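Glutathione S-transferase (Pseudomonas fluorescens, PDB 3M3M) binds glutathione and probably acts as a glutathione transferase, conjugating the tripeptide's thiol to electrophilic compounds. Local coordinates at residues Leu47-Asn52 / Gly63-Glu68; Tyr16-Met21 / Ala71-Leu76; Val141-Leu146 / Ser179-Ile184. One frame throughout, in Å; residues are numbered along the deposited sequence.

Interaction 1 of 3, residues Leu47-Asn52 / Gly63-Glu68. With NA (sodium ion), chain C; GSH (glutathione), chain B.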
loop_
_atom_site.group_PDB
_atom_site.type_symbol
_atom_site.label_atom_id
_atom_site.label_comp_id
_atom_site.label_asym_id
_atom_site.label_seq_id
_atom_site.Cartn_x
_atom_site.Cartn_y
_atom_site.Cartn_z
ATOM N N LEU A 47 15.913 -13.022 -6.621
ATOM C CA LEU A 47 15.133 -14.163 -6.087
ATOM C C LEU A 47 15.711 -14.673 -4.774
ATOM O O LEU A 47 14.996 -15.260 -3.919
ATOM C CB LEU A 47 14.999 -15.224 -7.139
ATOM C CG LEU A 47 14.187 -14.801 -8.337
ATOM C CD1 LEU A 47 14.354 -15.770 -9.541
ATOM C CD2 LEU A 47 12.677 -14.649 -7.970
ATOM N N ALA A 48 17.036 -14.505 -4.570
ATOM C CA ALA A 48 17.605 -14.822 -3.250
ATOM C C ALA A 48 17.011 -13.918 -2.138
ATOM O O ALA A 48 17.052 -14.307 -0.968
ATOM C CB ALA A 48 19.181 -14.649 -3.266
ATOM N N LYS A 49 16.565 -12.696 -2.492
ATOM C CA LYS A 49 16.061 -11.776 -1.501
ATOM C C LYS A 49 14.537 -12.004 -1.303
ATOM O O LYS A 49 14.067 -12.122 -0.126
ATOM C CB LYS A 49 16.268 -10.328 -1.865
ATOM C CG LYS A 49 17.795 -10.060 -2.053
ATOM C CD LYS A 49 18.134 -8.619 -2.452
ATOM C CE LYS A 49 19.750 -8.559 -2.674
ATOM N NZ LYS A 49 20.458 -8.822 -1.387
ATOM N N ASN A 50 13.859 -12.182 -2.425
ATOM C CA ASN A 50 12.440 -12.581 -2.331
ATOM C C ASN A 50 12.177 -13.612 -3.411
ATOM O O ASN A 50 12.060 -13.304 -4.566
ATOM C CB ASN A 50 11.453 -11.345 -2.511
ATOM C CG ASN A 50 10.006 -11.783 -2.452
ATOM O OD1 ASN A 50 9.753 -12.974 -2.247
ATOM N ND2 ASN A 50 9.043 -10.834 -2.708
ATOM N N PRO A 51 12.017 -14.883 -3.021
ATOM C CA PRO A 51 11.774 -15.978 -3.964
ATOM C C PRO A 51 10.460 -15.821 -4.669
ATOM O O PRO A 51 10.249 -16.405 -5.743
ATOM C CB PRO A 51 11.847 -17.270 -3.097
ATOM C CG PRO A 51 11.574 -16.744 -1.735
ATOM C CD PRO A 51 12.101 -15.315 -1.629
ATOM N N ASN A 52 9.566 -14.986 -4.123
ATOM C CA ASN A 52 8.296 -14.754 -4.784
ATOM C C ASN A 52 8.463 -13.707 -5.906
ATOM O O ASN A 52 7.538 -13.536 -6.697
ATOM C CB ASN A 52 7.237 -14.270 -3.742
ATOM C CG ASN A 52 5.823 -14.355 -4.264
ATOM O OD1 ASN A 52 5.449 -15.351 -4.852
ATOM N ND2 ASN A 52 4.970 -13.324 -3.957
ATOM N N GLY A 63 21.754 -8.655 6.567
ATOM C CA GLY A 63 21.477 -9.273 5.269
ATOM C C GLY A 63 20.102 -9.938 5.198
ATOM O O GLY A 63 19.696 -10.343 4.117
ATOM N N THR A 64 19.441 -10.093 6.354
ATOM C CA THR A 64 18.117 -10.713 6.421
ATOM C C THR A 64 17.187 -9.855 5.529
ATOM O O THR A 64 17.241 -8.639 5.600
ATOM C CB THR A 64 17.580 -10.665 7.836
ATOM O OG1 THR A 64 18.455 -11.424 8.691
ATOM C CG2 THR A 64 16.145 -11.333 7.881
ATOM N N CYS A 65 16.366 -10.512 4.696
ATOM C CA CYS A 65 15.436 -9.823 3.787
ATOM C C CYS A 65 14.013 -10.207 4.156
ATOM O O CYS A 65 13.742 -11.403 4.267
ATOM C CB CYS A 65 15.657 -10.252 2.341
ATOM S SG CYS A 65 17.161 -9.466 1.690
ATOM N N LEU A 66 13.151 -9.197 4.380
ATOM C CA LEU A 66 11.737 -9.434 4.735
ATOM C C LEU A 66 10.958 -8.937 3.499
ATOM O O LEU A 66 11.274 -7.890 2.915
ATOM C CB LEU A 66 11.340 -8.568 5.954
ATOM C CG LEU A 66 12.259 -8.836 7.205
ATOM C CD1 LEU A 66 11.959 -7.766 8.221
ATOM C CD2 LEU A 66 11.939 -10.204 7.725
ATOM N N TRP A 67 9.954 -9.700 3.107
ATOM C CA TRP A 67 9.145 -9.283 1.999
ATOM C C TRP A 67 7.645 -9.389 2.414
ATOM O O TRP A 67 7.366 -9.783 3.564
ATOM C CB TRP A 67 9.497 -10.105 0.720
ATOM C CG TRP A 67 9.722 -11.589 0.921
ATOM C CD1 TRP A 67 10.927 -12.241 1.214
ATOM C CD2 TRP A 67 8.768 -12.638 0.672
ATOM N NE1 TRP A 67 10.728 -13.622 1.231
ATOM C CE2 TRP A 67 9.425 -13.873 0.917
ATOM C CE3 TRP A 67 7.424 -12.650 0.236
ATOM C CZ2 TRP A 67 8.784 -15.099 0.752
ATOM C CZ3 TRP A 67 6.757 -13.886 0.118
ATOM C CH2 TRP A 67 7.435 -15.077 0.424
ATOM N N GLU A 68 6.772 -9.001 1.482
ATOM C CA GLU A 68 5.380 -8.637 1.667
ATOM C C GLU A 68 5.291 -7.258 2.349
ATOM O O GLU A 68 5.587 -7.127 3.428
ATOM C CB GLU A 68 4.608 -9.697 2.422
ATOM C CG GLU A 68 4.377 -10.960 1.606
ATOM C CD GLU A 68 3.524 -10.758 0.383
ATOM O OE1 GLU A 68 2.570 -10.037 0.460
ATOM O OE2 GLU A 68 3.816 -11.424 -0.557
HETATM NA NA NA C . 1.632 -7.615 1.714
HETATM N N1 GSH B . 1.619 -9.130 -1.874
HETATM C CA1 GSH B . 2.841 -8.330 -2.282
HETATM C C1 GSH B . 3.098 -7.151 -1.338
HETATM O O11 GSH B . 4.303 -6.828 -1.127
HETATM O O12 GSH B . 2.105 -6.532 -0.869
HETATM C CB1 GSH B . 2.545 -7.840 -3.737
HETATM C CG1 GSH B . 3.735 -7.037 -4.159
HETATM C CD1 GSH B . 3.716 -6.801 -5.684
HETATM O OE1 GSH B . 2.676 -7.284 -6.470
HETATM N N2 GSH B . 4.726 -6.112 -6.295
HETATM C CA2 GSH B . 4.690 -5.882 -7.738
HETATM C C2 GSH B . 5.792 -6.661 -8.313
HETATM O O2 GSH B . 6.935 -6.708 -7.638
HETATM C CB2 GSH B . 4.917 -4.361 -7.946
HETATM S SG2 GSH B . 3.503 -3.364 -7.198
HETATM N N3 GSH B . 5.630 -7.308 -9.457
HETATM C CA3 GSH B . 6.802 -7.998 -10.023
HETATM C C3 GSH B . 6.460 -9.340 -10.644
HETATM O O31 GSH B . 7.242 -9.870 -11.491
HETATM O O32 GSH B . 5.429 -9.929 -10.279
HETATM O O HOH W 1 14.332 -13.597 1.992
HETATM O O HOH W 2 6.026 -10.782 -2.256
#
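N50 and W67 meet through two torsions: the asparagine amide is swung to the side far from its own N (chi1 178°), while the indole CG sits between backbone N and carbonyl carbon (chi1 42°); amide and ring lie nearly flat on each other, their planes 16° apart. The contact belongs to the thioredoxin-like domain of the glutathione transferase fold, where the loop after helix 44-47 lies against edge strand 65-67. N50 OD1 is over the centre of the indole face, 3.1 Å from W67 CD2, and N50 CB adds a CH-pi contact to the five-membered ring. The same OD1 closes an Asx turn by accepting from N52 N at 2.8 Å, the donor tilted above the carbonyl plane, while N50 ND2 bonds to K54 O. P51 CD and N52 CB approach the indole obliquely. No direct hydrogen bond joins the segments; one water bridges K49 O and C65 O, and a second gathers N50 ND2, N52 ND2 and E68 OE2. The E68 chain bends at chi2 towards the glutathione amino group; S69, I55 and K54 also hydrogen-bond the tripeptide. E68 OE1 accepts from glutathione N1 at 2.7 Å and binds the sodium ion at 2.9 Å.

Interaction 2 of 3, residues Tyr16-Met21 / Ala71-Leu76; sequences YKIKLM and AILNFL
Apolar contacts carry this pairing of I18 and M21 with I72, L73 and L76, inside the thioredoxin-like domain, where helices 13-24 and 69-77 run side by side, nearly parallel at 12° with segment axes 9.9 Å apart. I18 CD1 ends against I72 CG2 at 3.6 Å, the two side chains set roughly perpendicular, and also touches L73 CD2. From the other branch, I18 CG2 faces L76 CD1. With an alanine here both branches go, which would probably leave a gap between I72, L73 and L76. M21, a selenomethionine, has CG anti to the backbone N (chi1 -180°), which carries the chain across to L76; there M21 CG lies 3.6 Å from L76 CB, the two chains alongside and running opposite ways. Strand 57-60 backs this layer, with L58 touching I72 and L76. No hydrogen bond crosses between the segments. K17 lends its aliphatic base, then extends away so that NZ forms a salt bridge with E100 and hydrogen bonds with S69 and N70, close to the glutathione site. One methyl of L73 lies between backbone and side chain, CD2 standing 3.6 Å from both K17 O and M21 CB.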
loop_
_atom_site.group_PDB
_atom_site.type_symbol
_atom_site.label_atom_id
_atom_site.label_comp_id
_atom_site.label_asym_id
_atom_site.label_seq_id
_atom_site.Cartn_x
_atom_site.Cartn_y
_atom_site.Cartn_z
ATOM N N TYR A 16 5.357 2.309 -1.942
ATOM C CA TYR A 16 5.016 3.546 -1.269
ATOM C C TYR A 16 4.634 3.342 0.211
ATOM O O TYR A 16 5.009 4.129 1.109
ATOM C CB TYR A 16 3.862 4.235 -2.014
ATOM C CG TYR A 16 3.397 5.518 -1.323
ATOM C CD1 TYR A 16 4.332 6.446 -0.721
ATOM C CD2 TYR A 16 2.010 5.767 -1.246
ATOM C CE1 TYR A 16 3.835 7.632 -0.073
ATOM C CE2 TYR A 16 1.504 6.944 -0.602
ATOM C CZ TYR A 16 2.459 7.869 -0.058
ATOM O OH TYR A 16 1.967 8.987 0.615
ATOM N N LYS A 17 3.909 2.240 0.533
ATOM C CA LYS A 17 3.640 1.947 1.920
ATOM C C LYS A 17 4.889 1.975 2.778
ATOM O O LYS A 17 4.824 2.517 3.904
ATOM C CB LYS A 17 3.114 0.476 2.081
ATOM C CG LYS A 17 1.755 0.239 1.437
ATOM C CD LYS A 17 1.510 -1.264 1.315
ATOM C CE LYS A 17 0.213 -1.506 0.555
ATOM N NZ LYS A 17 -0.085 -2.997 0.412
ATOM N N ILE A 18 6.013 1.454 2.260
ATOM C CA ILE A 18 7.248 1.346 3.044
ATOM C C ILE A 18 7.978 2.721 3.083
ATOM O O ILE A 18 8.474 3.137 4.159
ATOM C CB ILE A 18 8.133 0.264 2.462
ATOM C CG1 ILE A 18 7.322 -1.080 2.286
ATOM C CG2 ILE A 18 9.316 0.026 3.400
ATOM C CD1 ILE A 18 6.435 -1.471 3.509
ATOM N N LYS A 19 7.984 3.424 1.968
ATOM C CA LYS A 19 8.546 4.834 1.979
ATOM C C LYS A 19 7.788 5.632 3.052
ATOM O O LYS A 19 8.386 6.349 3.881
ATOM C CB LYS A 19 8.339 5.483 0.592
ATOM C CG LYS A 19 8.881 6.958 0.605
ATOM C CD LYS A 19 8.424 7.714 -0.654
ATOM C CE LYS A 19 8.893 9.224 -0.527
ATOM N NZ LYS A 19 8.535 9.963 -1.818
ATOM N N LEU A 20 6.450 5.580 2.979
ATOM C CA LEU A 20 5.659 6.359 3.969
ATOM C C LEU A 20 5.945 5.949 5.418
ATOM O O LEU A 20 6.217 6.799 6.293
ATOM C CB LEU A 20 4.144 6.126 3.670
ATOM C CG LEU A 20 3.158 6.923 4.571
ATOM C CD1 LEU A 20 3.555 8.524 4.725
ATOM C CD2 LEU A 20 1.732 6.771 3.918
HETATM N N MSE A 21 5.931 4.623 5.668
HETATM C CA MSE A 21 6.220 4.159 7.061
HETATM C C MSE A 21 7.617 4.560 7.589
HETATM O O MSE A 21 7.714 5.061 8.723
HETATM C CB MSE A 21 6.089 2.655 7.081
HETATM C CG MSE A 21 6.340 1.967 8.432
HETATM SE SE MSE A 21 4.701 2.115 9.571
HETATM C CE MSE A 21 4.859 3.938 10.324
ATOM N N ALA A 71 3.689 -7.167 5.688
ATOM C CA ALA A 71 4.475 -7.772 6.826
ATOM C C ALA A 71 5.597 -6.807 7.195
ATOM O O ALA A 71 5.838 -6.581 8.364
ATOM C CB ALA A 71 5.085 -9.126 6.383
ATOM N N ILE A 72 6.139 -6.163 6.185
ATOM C CA ILE A 72 7.162 -5.111 6.476
ATOM C C ILE A 72 6.566 -3.968 7.309
ATOM O O ILE A 72 7.200 -3.515 8.289
ATOM C CB ILE A 72 7.813 -4.590 5.149
ATOM C CG1 ILE A 72 8.584 -5.738 4.439
ATOM C CG2 ILE A 72 8.754 -3.355 5.519
ATOM C CD1 ILE A 72 8.775 -5.367 2.924
ATOM N N LEU A 73 5.341 -3.525 7.030
ATOM C CA LEU A 73 4.697 -2.526 7.862
ATOM C C LEU A 73 4.607 -3.021 9.306
ATOM O O LEU A 73 4.858 -2.249 10.261
ATOM C CB LEU A 73 3.290 -2.181 7.353
ATOM C CG LEU A 73 3.209 -1.440 5.995
ATOM C CD1 LEU A 73 1.725 -1.260 5.601
ATOM C CD2 LEU A 73 3.933 -0.048 6.196
ATOM N N ASN A 74 4.196 -4.296 9.489
ATOM C CA ASN A 74 4.142 -4.792 10.902
ATOM C C ASN A 74 5.510 -4.757 11.608
ATOM O O ASN A 74 5.557 -4.410 12.847
ATOM C CB ASN A 74 3.570 -6.205 10.901
ATOM C CG ASN A 74 1.986 -6.195 10.929
ATOM O OD1 ASN A 74 1.379 -6.137 11.992
ATOM N ND2 ASN A 74 1.367 -6.098 9.784
ATOM N N PHE A 75 6.569 -5.187 10.908
ATOM C CA PHE A 75 7.918 -5.199 11.523
ATOM C C PHE A 75 8.308 -3.747 11.915
ATOM O O PHE A 75 8.800 -3.528 13.050
ATOM C CB PHE A 75 8.889 -5.675 10.505
ATOM C CG PHE A 75 10.265 -5.671 10.939
ATOM C CD1 PHE A 75 10.691 -6.619 11.891
ATOM C CD2 PHE A 75 11.194 -4.670 10.458
ATOM C CE1 PHE A 75 12.074 -6.655 12.310
ATOM C CE2 PHE A 75 12.567 -4.732 10.899
ATOM C CZ PHE A 75 12.942 -5.665 11.865
ATOM N N LEU A 76 8.103 -2.786 10.994
ATOM C CA LEU A 76 8.550 -1.382 11.291
ATOM C C LEU A 76 7.739 -0.739 12.386
ATOM O O LEU A 76 8.260 0.072 13.218
ATOM C CB LEU A 76 8.487 -0.503 10.010
ATOM C CG LEU A 76 9.464 -0.965 8.946
ATOM C CD1 LEU A 76 9.283 -0.226 7.579
ATOM C CD2 LEU A 76 10.937 -0.857 9.439
#

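Interaction 3 of 3, residues Val141-Leu146 / Ser179-Ile184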
loop_
_atom_site.group_PDB
_atom_site.type_symbol
_atom_site.label_atom_id
_atom_site.label_comp_id
_atom_site.label_asym_id
_atom_site.label_seq_id
_atom_site.Cartn_x
_atom_site.Cartn_y
_atom_site.Cartn_z
ATOM N N VAL A 141 -17.014 -0.846 1.140
ATOM C CA VAL A 141 -16.718 -1.280 2.531
ATOM C C VAL A 141 -15.986 -0.213 3.379
ATOM O O VAL A 141 -16.336 0.046 4.553
ATOM C CB VAL A 141 -15.884 -2.599 2.507
ATOM C CG1 VAL A 141 -15.467 -2.985 3.946
ATOM C CG2 VAL A 141 -16.727 -3.750 1.816
HETATM N N MSE A 142 -14.939 0.382 2.755
HETATM C CA MSE A 142 -14.157 1.394 3.442
HETATM C C MSE A 142 -15.071 2.623 3.752
HETATM O O MSE A 142 -14.906 3.208 4.813
HETATM C CB MSE A 142 -12.973 1.848 2.506
HETATM C CG MSE A 142 -11.931 0.723 2.460
HETATM SE SE MSE A 142 -10.606 1.338 1.075
HETATM C CE MSE A 142 -9.960 2.990 2.097
ATOM N N GLU A 143 -15.878 3.028 2.769
ATOM C CA GLU A 143 -16.805 4.211 2.927
ATOM C C GLU A 143 -17.721 3.992 4.109
ATOM O O GLU A 143 -17.924 4.897 4.933
ATOM C CB GLU A 143 -17.582 4.467 1.637
ATOM C CG GLU A 143 -18.505 5.790 1.657
ATOM C CD GLU A 143 -17.685 7.062 1.610
ATOM O OE1 GLU A 143 -16.419 6.965 1.385
ATOM O OE2 GLU A 143 -18.334 8.130 1.754
ATOM N N LYS A 144 -18.320 2.790 4.230
ATOM C CA LYS A 144 -19.134 2.582 5.435
ATOM C C LYS A 144 -18.353 2.696 6.725
ATOM O O LYS A 144 -18.812 3.277 7.716
ATOM C CB LYS A 144 -19.786 1.193 5.299
ATOM C CG LYS A 144 -20.931 1.284 4.275
ATOM C CD LYS A 144 -21.567 -0.157 4.080
ATOM C CE LYS A 144 -22.728 -0.229 3.028
ATOM N NZ LYS A 144 -22.166 -0.113 1.573
ATOM N N GLN A 145 -17.139 2.120 6.805
ATOM C CA GLN A 145 -16.427 2.220 8.008
ATOM C C GLN A 145 -16.022 3.678 8.334
ATOM O O GLN A 145 -16.110 4.070 9.473
ATOM C CB GLN A 145 -15.111 1.308 7.989
ATOM C CG GLN A 145 -14.233 1.396 9.262
ATOM C CD GLN A 145 -14.951 0.779 10.505
ATOM O OE1 GLN A 145 -15.493 -0.310 10.405
ATOM N NE2 GLN A 145 -15.079 1.530 11.578
ATOM N N LEU A 146 -15.567 4.408 7.322
ATOM C CA LEU A 146 -14.980 5.735 7.565
ATOM C C LEU A 146 -16.162 6.744 7.724
ATOM O O LEU A 146 -15.919 7.925 7.964
ATOM C CB LEU A 146 -14.105 6.098 6.376
ATOM C CG LEU A 146 -12.817 5.214 6.438
ATOM C CD1 LEU A 146 -12.098 5.367 5.110
ATOM C CD2 LEU A 146 -11.905 5.572 7.691
ATOM N N SER A 179 -14.994 10.937 -6.041
ATOM C CA SER A 179 -16.000 11.939 -5.584
ATOM C C SER A 179 -17.279 11.244 -5.110
ATOM O O SER A 179 -18.051 11.850 -4.360
ATOM C CB SER A 179 -16.382 12.983 -6.677
ATOM O OG SER A 179 -17.169 12.344 -7.712
ATOM N N ARG A 180 -17.479 9.959 -5.472
ATOM C CA ARG A 180 -18.551 9.127 -4.947
ATOM C C ARG A 180 -18.339 8.704 -3.466
ATOM O O ARG A 180 -19.284 8.165 -2.809
ATOM C CB ARG A 180 -18.637 7.852 -5.792
ATOM C CG ARG A 180 -18.814 8.092 -7.294
ATOM C CD ARG A 180 -19.066 6.719 -7.868
ATOM N NE ARG A 180 -19.138 6.810 -9.305
ATOM C CZ ARG A 180 -19.208 5.743 -10.115
ATOM N NH1 ARG A 180 -19.192 4.487 -9.617
ATOM N NH2 ARG A 180 -19.251 5.943 -11.438
ATOM N N TYR A 181 -17.141 8.986 -2.934
ATOM C CA TYR A 181 -16.717 8.502 -1.607
ATOM C C TYR A 181 -16.209 9.642 -0.729
ATOM O O TYR A 181 -14.999 9.780 -0.426
ATOM C CB TYR A 181 -15.573 7.453 -1.836
ATOM C CG TYR A 181 -16.121 6.247 -2.577
ATOM C CD1 TYR A 181 -16.815 5.255 -1.864
ATOM C CD2 TYR A 181 -15.980 6.109 -3.956
ATOM C CE1 TYR A 181 -17.344 4.134 -2.540
ATOM C CE2 TYR A 181 -16.569 4.985 -4.669
ATOM C CZ TYR A 181 -17.226 3.989 -3.881
ATOM O OH TYR A 181 -17.749 2.926 -4.562
ATOM N N PRO A 182 -17.131 10.477 -0.218
ATOM C CA PRO A 182 -16.625 11.549 0.627
ATOM C C PRO A 182 -16.053 11.150 1.941
ATOM O O PRO A 182 -15.181 11.936 2.535
ATOM C CB PRO A 182 -17.883 12.474 0.878
ATOM C CG PRO A 182 -19.073 11.495 0.537
ATOM C CD PRO A 182 -18.576 10.599 -0.540
ATOM N N GLY A 183 -16.461 9.983 2.466
ATOM C CA GLY A 183 -15.833 9.566 3.700
ATOM C C GLY A 183 -14.373 9.158 3.406
ATOM O O GLY A 183 -13.484 9.434 4.223
ATOM N N ILE A 184 -14.169 8.435 2.299
ATOM C CA ILE A 184 -12.734 8.136 1.859
ATOM C C ILE A 184 -11.916 9.422 1.644
ATOM O O ILE A 184 -10.809 9.561 2.142
ATOM C CB ILE A 184 -12.681 7.247 0.663
ATOM C CG1 ILE A 184 -13.330 5.881 1.075
ATOM C CG2 ILE A 184 -11.183 7.005 0.176
ATOM C CD1 ILE A 184 -13.300 4.800 -0.116
HETATM O O HOH W 3 -14.089 9.909 6.891
#
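At the N-terminal end of helix 182-192, in the all-helical domain of the glutathione transferase fold, the carboxylate of E143 from helix 125-146 receives the backbone N-H groups of G183 and I184. Both oxygens take part: E143 OE2 accepts from G183 N at 2.7 Å and OE1 from I184 N at 2.8 Å. Each N-H comes in on the syn side, 21° and 26° out of the carboxylate plane, and the pair fixes the rotation of the group. Negative charge at the start of a helix probably also gains from the helix dipole. A chi1 of -175° points the E143 chain away from its own N, and a bend at chi2 then turns the carboxylate onto these amides. E143 CB lies at the edge of the Y181 ring, 3.7 Å from Y181 CD1; the hydroxyl of that tyrosine, the N-cap residue, bonds to D140. P182 CD packs against E143 OE2 as well. G183 brings its backbone close to E143, where a side-chain carbon would be tight against OE2. Inward, M142 CB meets I184 CD1 at 4.0 Å, and W187 further along the second helix touches both M142 and L146. A water donates to L146 O at 2.9 Å and to G183 O at 2.8 Å.

Interactions 1 and 2 share the thioredoxin-like domain and adjoin: strand 65-67 leads into helix 69-77, and L66 and W67 pack on I72, with L66 also on F75. Along the chain, interaction 1 is nested inside the loop closed by interaction 2. Interaction 3 stands apart in the helical domain, on the other side of the chain's centre, with nearest atoms about 17 Å from interaction 1 and about 11 Å from interaction 2. Chemistry follows place: interaction 2, wholly buried, relies on aliphatic contacts; interaction 1, at the surface, combines an asparagine side chain laid over an indole face with bridging waters and reaches the ligand; partly buried interaction 3 depends on charge-assisted bonds to backbone amides.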